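Local atomic coordinates of superantigen-like protein SSL10 (PDB entry 6LWT), a protein that probably binds the Fc region of human IgG to block activation of the classical complement pathway, and interferes with plasma clotting through prothrombin and a coagulation factor. Residues 14-17 / 18-21; 178-181 / 182-185. All coordinates share one frame; numbering follows the deposited sequence.

Contact 1: residues 14-17 / 18-21; sequences DKEA and LYRY
Leu18 N donates to Asp14 O at 2.9 Å, the first of four successive i to i+4 bonds that wind residues 14-21 into the alpha-helix near the N-terminal end of the modelled chain, in the OB-fold part of this staphylococcal/streptococcal toxin-family protein. Tyr19 N to Lys15 O, Arg20 N to Glu16 O (3.0 Å, the straightest at 165°) and Tyr21 N to Ala17 O continue the ladder. Outside the backbone the polar contacts are looser. The Glu16 side chain, bent at chi2, runs beside those of Tyr19 and Arg20 and points the same way. Its OE2 is 3.4 Å from Arg20 CD and, near the plane of the Tyr19 ring, meets the ring edge at CD2 (3.5 Å). The carboxylate is turned 60° from the ring. Glu16 OE2 remains 4.8 Å from Arg20 NE, so the acid meets the aliphatic part of the arginine and no salt bridge forms. On another side of the helix, Leu18 CG, anti to its own carbonyl carbon (chi1 -68°), comes to 3.4 Å from Asp14 O, and CD1 to 4.1 Å from Asp14 OD2. Leu18 is the buried residue of the group and also packs on Tyr151 and Lys156, whereas Tyr21 turns its hydroxyl to a hydrogen bond with Glu78 and its ring to a cation-pi contact with Lys177. The chemistry is that of an amphipathic surface helix: main-chain bonds carry the cohesion, one side is settled against the protein by Leu18 and the tyrosines, and Glu16 and Arg20 probably add a mild electrostatic attraction.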
# COMPACT_ATOMS: atom_id res chain seq x y z
N ASP A 14 12.75 -2.43 15.27
CA ASP A 14 11.74 -1.82 14.40
C ASP A 14 12.08 -2.02 12.92
O ASP A 14 11.21 -2.34 12.12
CB ASP A 14 11.51 -0.34 14.70
CG ASP A 14 10.29 0.21 13.97
OD1 ASP A 14 9.32 -0.56 13.76
OD2 ASP A 14 10.29 1.40 13.59
N LYS A 15 13.36 -1.87 12.57
CA LYS A 15 13.83 -2.19 11.23
C LYS A 15 13.50 -3.62 10.81
O LYS A 15 13.03 -3.84 9.69
CB LYS A 15 15.32 -1.94 11.12
CG LYS A 15 15.87 -2.09 9.71
CD LYS A 15 17.31 -1.59 9.66
CE LYS A 15 18.23 -2.50 8.87
NZ LYS A 15 18.52 -3.73 9.63
N GLU A 16 13.73 -4.60 11.70
CA GLU A 16 13.37 -5.98 11.41
C GLU A 16 11.85 -6.18 11.28
O GLU A 16 11.38 -6.90 10.41
CB GLU A 16 13.95 -6.94 12.48
CG GLU A 16 13.76 -8.42 12.16
CD GLU A 16 14.36 -8.87 10.84
OE1 GLU A 16 15.43 -8.34 10.43
OE2 GLU A 16 13.77 -9.78 10.20
N ALA A 17 11.09 -5.51 12.14
CA ALA A 17 9.63 -5.57 12.06
C ALA A 17 9.13 -5.02 10.72
O ALA A 17 8.21 -5.57 10.14
CB ALA A 17 9.01 -4.79 13.21
N LEU A 18 9.75 -3.95 10.23
CA LEU A 18 9.40 -3.40 8.91
C LEU A 18 9.73 -4.36 7.78
O LEU A 18 8.93 -4.55 6.88
CB LEU A 18 10.04 -2.02 8.70
CG LEU A 18 9.49 -0.91 9.61
CD1 LEU A 18 10.41 0.31 9.65
CD2 LEU A 18 8.09 -0.50 9.15
N TYR A 19 10.91 -4.99 7.87
CA TYR A 19 11.32 -5.97 6.88
C TYR A 19 10.31 -7.12 6.78
O TYR A 19 9.89 -7.52 5.69
CB TYR A 19 12.72 -6.52 7.23
CG TYR A 19 13.11 -7.67 6.36
CD1 TYR A 19 13.35 -7.48 5.01
CD2 TYR A 19 13.21 -8.96 6.88
CE1 TYR A 19 13.67 -8.54 4.18
CE2 TYR A 19 13.54 -10.04 6.06
CZ TYR A 19 13.76 -9.83 4.72
OH TYR A 19 14.10 -10.88 3.89
N ARG A 20 9.92 -7.64 7.94
CA ARG A 20 8.98 -8.74 7.99
C ARG A 20 7.60 -8.30 7.47
O ARG A 20 7.01 -9.01 6.66
CB ARG A 20 8.89 -9.36 9.40
CG ARG A 20 10.16 -10.07 9.89
CD ARG A 20 10.83 -11.00 8.87
NE ARG A 20 9.99 -12.11 8.40
CZ ARG A 20 9.82 -13.29 9.03
NH1 ARG A 20 10.44 -13.57 10.18
NH2 ARG A 20 9.02 -14.20 8.49
N TYR A 21 7.12 -7.13 7.89
CA TYR A 21 5.79 -6.68 7.47
C TYR A 21 5.69 -6.51 5.96
O TYR A 21 4.75 -7.00 5.33
CB TYR A 21 5.40 -5.39 8.17
CG TYR A 21 4.01 -4.92 7.79
CD1 TYR A 21 2.87 -5.50 8.35
CD2 TYR A 21 3.83 -3.91 6.83
CE1 TYR A 21 1.59 -5.08 7.99
CE2 TYR A 21 2.56 -3.49 6.46
CZ TYR A 21 1.44 -4.05 7.06
OH TYR A 21 0.18 -3.62 6.70

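Contact 2: residues 178-181 / 182-185; sequences LKFK and YMGE
Leu178 CD2 rests 3.9 Å from Met183 CG, the two side chains running antiparallel to one another at the buried side of a short 3-10 turn, residues 180-182, in the loop of the beta-grasp domain that leads to strand 186-188. The extended Met183 chain carries its sulfur to the Phe180 ring in a Met-aromatic contact: SD is 3.8 Å from Phe180 CD1 and approaches obliquely, 64° off the ring normal. Beyond the sulfur, CE reaches back to Leu178 O at 3.4 Å. Val89 of strand 85-93 touches both Phe180 and Met183, and Lys134 of helix 133-148 also meets Met183, so the turn is lodged between elements of both domains. Farther out, Tyr182 lies alongside Lys181. Lys181 CG stands over the centre of the tyrosine ring, 3.6 Å from the centroid and 5° off the normal, a CH-pi contact; a chi1 of 71° sets CG between the backbone N and the carbonyl carbon, which brings it over this face. The lysine chain then follows the ring outward, CD passing near CZ. Lys179 CB approaches the ring obliquely at CD2. Two i to i+3 bonds close the turn, Tyr182 N to Lys179 O and Met183 N to Phe180 O (3.0 Å). At the polar edge, Lys181 O also accepts from Asn58 ND2, and a single water bridges the end of the turn, bonding to Lys181 O, probably as donor, and accepting from Gly184 N, each at 2.8 Å.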
# COMPACT_ATOMS: atom_id res chain seq x y z
N LEU A 178 3.16 2.41 7.43
CA LEU A 178 2.05 3.31 7.08
C LEU A 178 0.97 3.14 8.15
O LEU A 178 0.69 2.03 8.56
CB LEU A 178 1.45 2.96 5.72
CG LEU A 178 0.34 3.87 5.20
CD1 LEU A 178 0.85 5.27 4.92
CD2 LEU A 178 -0.25 3.29 3.93
N LYS A 179 0.38 4.24 8.61
CA LYS A 179 -0.70 4.14 9.60
C LYS A 179 -1.98 3.61 9.02
O LYS A 179 -2.32 3.89 7.86
CB LYS A 179 -0.94 5.49 10.26
CG LYS A 179 0.27 5.87 11.12
CD LYS A 179 -0.11 6.85 12.19
CE LYS A 179 1.09 7.15 13.08
NZ LYS A 179 0.90 8.49 13.67
N PHE A 180 -2.72 2.88 9.86
CA PHE A 180 -3.99 2.27 9.44
C PHE A 180 -4.95 3.30 8.88
O PHE A 180 -5.60 3.06 7.86
CB PHE A 180 -4.68 1.51 10.59
CG PHE A 180 -4.05 0.18 10.97
CD1 PHE A 180 -3.01 -0.40 10.24
CD2 PHE A 180 -4.58 -0.54 12.05
CE1 PHE A 180 -2.49 -1.63 10.60
CE2 PHE A 180 -4.05 -1.78 12.41
CZ PHE A 180 -3.00 -2.32 11.69
N LYS A 181 -4.98 4.48 9.51
CA LYS A 181 -5.93 5.53 9.12
C LYS A 181 -5.78 6.00 7.67
O LYS A 181 -6.72 6.60 7.13
CB LYS A 181 -5.83 6.74 10.07
CG LYS A 181 -4.56 7.56 9.94
CD LYS A 181 -4.56 8.79 10.85
CE LYS A 181 -3.66 8.64 12.06
NZ LYS A 181 -3.05 9.96 12.42
N TYR A 182 -4.62 5.75 7.05
CA TYR A 182 -4.37 6.14 5.66
C TYR A 182 -4.49 5.02 4.63
O TYR A 182 -4.30 5.27 3.44
CB TYR A 182 -2.97 6.78 5.54
CG TYR A 182 -2.79 7.97 6.45
CD1 TYR A 182 -3.66 9.05 6.37
CD2 TYR A 182 -1.76 8.03 7.40
CE1 TYR A 182 -3.52 10.16 7.20
CE2 TYR A 182 -1.60 9.13 8.23
CZ TYR A 182 -2.49 10.19 8.14
OH TYR A 182 -2.38 11.29 8.96
N MET A 183 -4.83 3.81 5.07
CA MET A 183 -4.83 2.65 4.18
C MET A 183 -6.07 2.52 3.32
O MET A 183 -6.13 1.63 2.47
CB MET A 183 -4.61 1.37 4.98
CG MET A 183 -3.19 1.25 5.49
SD MET A 183 -2.96 -0.23 6.46
CE MET A 183 -1.21 -0.14 6.75
N GLY A 184 -7.05 3.40 3.50
CA GLY A 184 -8.22 3.41 2.65
C GLY A 184 -8.21 4.43 1.53
O GLY A 184 -9.00 4.27 0.61
N GLU A 185 -7.36 5.47 1.64
CA GLU A 185 -7.19 6.54 0.61
C GLU A 185 -7.03 5.94 -0.78
O GLU A 185 -6.19 5.07 -0.95
CB GLU A 185 -5.91 7.35 0.87
CG GLU A 185 -5.98 8.47 1.90
CD GLU A 185 -6.03 9.88 1.30
OE1 GLU A 185 -6.31 10.80 2.08
OE2 GLU A 185 -5.82 10.10 0.08
O HOH W 1 -7.71 5.88 4.59

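How the contacts relate
Contact 1 is a surface contact on helix 14-22, in the OB-fold part, while contact 2 is a partly buried turn in the beta-grasp part, nearer the centre of the chain. Their centres are about 18 Å apart, yet they meet directly: Tyr21 OH packs 3.8 Å from Met183 CE, so the last residue of one touches the methionine of the other. Both are local, but the helix uses i to i+4 bonds, with an acid and an arginine side by side but not bridged, whereas the turn uses i to i+3 bonds, a sulfur-aromatic contact and a bridging water. Tyr22 OH of helix 14-22 further bonds Leu178 N, adding a polar tie between the two elements.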